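Side-chain contact in N-deoxyribosyltransferase (Bacillus psychrosaccharolyticus, PDB 6EVS), which probably catalyses the transfer of 2'-deoxyribose between nucleobases, exchanging the base of a deoxyribonucleoside as nucleoside 2-deoxyribosyltransferases do: residues W51-F54 with V55-D59. Residues are numbered along the deposited sequence; the frame is centred on the assembly and turned at random.
Sequences WRTF and VFKND
Val55 sets one methyl, CG2, over a face of the indole of Trp51, one helical turn earlier. The methyl sits 3.8 Å from the centroid of the five-membered ring, 23° off its normal, a CH-pi contact displaced toward the rim and closest to NE1 and CE2. Trp51 reaches this place because its CG is anti to the backbone N (chi1 175°), which carries the indole to where the methyl meets its face. Beta-branching suits position 55: with CG1 anti to the backbone N, CG2 stands beside that N and is directed at the indole. At the indole edge NE1 donates to Gln40 O, which helps to hold the ring's rotation, and the ring of Phe46 meets it at about 35°.

On another side of the helix Thr53 and Lys57 run alongside each other, with Thr53 CG2 3.5 Å from Lys57 CE. The extended lysine offers its methylenes to this methyl and carries NZ onward to Asp112 O of a third subunit; Thr53 OG1 turns back to Phe49 O. Beneath these side chains run successive i to i+4 bonds, among them Lys57 N to Thr53 O at 2.9 Å and Asn58 N to Phe54 O at 2.7 Å.

All this belongs to helix 49-65, which leads into strand 68-72 of the parallel sheet. Leu41 of the preceding loop touches Phe54 and Val55, and Phe34 of strand 32-34 packs against Asn58 and Asp59. Leu108 of a second subunit packs on Trp51 and Val55, whereas Phe54 meets Phe49 of a fourth, making this helix a junction of the hexamer.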
loop_
_atom_site.group_PDB
_atom_site.type_symbol
_atom_site.label_atom_id
_atom_site.label_comp_id
_atom_site.label_asym_id
_atom_site.label_seq_id
_atom_site.Cartn_x
_atom_site.Cartn_y
_atom_site.Cartn_z
ATOM N N TRP A 51 1.581 -11.594 25.235
ATOM C CA TRP A 51 1.546 -12.742 24.333
ATOM C C TRP A 51 0.642 -12.476 23.133
ATOM O O TRP A 51 1.025 -12.752 21.985
ATOM C CB TRP A 51 1.104 -14.000 25.109
ATOM C CG TRP A 51 0.943 -15.183 24.219
ATOM C CD1 TRP A 51 1.899 -16.097 23.877
ATOM C CD2 TRP A 51 -0.244 -15.561 23.523
ATOM N NE1 TRP A 51 1.375 -17.024 23.003
ATOM C CE2 TRP A 51 0.058 -16.721 22.777
ATOM C CE3 TRP A 51 -1.543 -15.041 23.468
ATOM C CZ2 TRP A 51 -0.890 -17.361 21.977
ATOM C CZ3 TRP A 51 -2.484 -15.684 22.675
ATOM C CH2 TRP A 51 -2.146 -16.821 21.933
ATOM N N ARG A 52 -0.545 -11.906 23.369
ATOM C CA ARG A 52 -1.443 -11.585 22.260
ATOM C C ARG A 52 -0.795 -10.585 21.296
ATOM O O ARG A 52 -0.920 -10.710 20.073
ATOM C CB ARG A 52 -2.777 -11.051 22.807
ATOM C CG ARG A 52 -2.965 -9.548 22.668
ATOM C CD ARG A 52 -4.284 -9.008 23.210
ATOM N NE ARG A 52 -4.573 -7.683 22.648
ATOM C CZ ARG A 52 -5.735 -7.050 22.789
ATOM N NH1 ARG A 52 -6.720 -7.632 23.467
ATOM N NH2 ARG A 52 -5.922 -5.851 22.239
ATOM N N THR A 53 -0.071 -9.604 21.831
ATOM C CA THR A 53 0.563 -8.593 20.990
ATOM C C THR A 53 1.680 -9.199 20.158
ATOM O O THR A 53 1.749 -8.972 18.942
ATOM C CB THR A 53 1.086 -7.455 21.862
ATOM O OG1 THR A 53 0.020 -6.960 22.673
ATOM C CG2 THR A 53 1.687 -6.319 20.994
ATOM N N PHE A 54 2.582 -9.954 20.799
ATOM C CA PHE A 54 3.732 -10.480 20.072
ATOM C C PHE A 54 3.309 -11.485 19.008
ATOM O O PHE A 54 3.882 -11.514 17.914
ATOM C CB PHE A 54 4.723 -11.114 21.042
ATOM C CG PHE A 54 5.524 -10.111 21.820
ATOM C CD1 PHE A 54 5.668 -8.809 21.358
ATOM C CD2 PHE A 54 6.121 -10.462 23.021
ATOM C CE1 PHE A 54 6.408 -7.865 22.083
ATOM C CE2 PHE A 54 6.862 -9.529 23.740
ATOM C CZ PHE A 54 7.003 -8.230 23.266
ATOM N N VAL A 55 2.322 -12.325 19.313
ATOM C CA VAL A 55 1.880 -13.308 18.329
ATOM C C VAL A 55 1.288 -12.607 17.115
ATOM O O VAL A 55 1.626 -12.921 15.965
ATOM C CB VAL A 55 0.881 -14.290 18.963
ATOM C CG1 VAL A 55 0.137 -15.055 17.861
ATOM C CG2 VAL A 55 1.600 -15.257 19.904
ATOM N N PHE A 56 0.381 -11.657 17.348
ATOM C CA PHE A 56 -0.175 -10.880 16.245
ATOM C C PHE A 56 0.931 -10.225 15.427
ATOM O O PHE A 56 0.989 -10.373 14.202
ATOM C CB PHE A 56 -1.138 -9.823 16.787
ATOM C CG PHE A 56 -1.788 -9.000 15.710
ATOM C CD1 PHE A 56 -2.951 -9.441 15.075
ATOM C CD2 PHE A 56 -1.245 -7.805 15.339
ATOM C CE1 PHE A 56 -3.555 -8.668 14.072
ATOM C CE2 PHE A 56 -1.830 -7.021 14.316
ATOM C CZ PHE A 56 -2.988 -7.471 13.683
ATOM N N LYS A 57 1.838 -9.519 16.106
ATOM C CA LYS A 57 2.880 -8.781 15.398
ATOM C C LYS A 57 3.814 -9.726 14.668
ATOM O O LYS A 57 4.176 -9.477 13.519
ATOM C CB LYS A 57 3.664 -7.902 16.374
ATOM C CG LYS A 57 2.890 -6.703 16.858
ATOM C CD LYS A 57 3.726 -5.859 17.842
ATOM C CE LYS A 57 3.003 -4.571 18.207
ATOM N NZ LYS A 57 3.931 -3.441 18.524
ATOM N N ASN A 58 4.181 -10.846 15.301
ATOM C CA ASN A 58 5.100 -11.762 14.640
ATOM C C ASN A 58 4.440 -12.418 13.440
ATOM O O ASN A 58 5.079 -12.612 12.397
ATOM C CB ASN A 58 5.590 -12.827 15.625
ATOM C CG ASN A 58 6.786 -13.596 15.098
ATOM O OD1 ASN A 58 7.650 -13.027 14.418
ATOM N ND2 ASN A 58 6.844 -14.887 15.399
ATOM N N ASP A 59 3.159 -12.768 13.574
ATOM C CA ASP A 59 2.432 -13.407 12.476
ATOM C C ASP A 59 2.329 -12.466 11.285
ATOM O O ASP A 59 2.684 -12.829 10.153
ATOM C CB ASP A 59 1.034 -13.827 12.945
ATOM C CG ASP A 59 1.043 -15.100 13.794
ATOM O OD1 ASP A 59 2.137 -15.665 14.030
ATOM O OD2 ASP A 59 -0.046 -15.526 14.219
#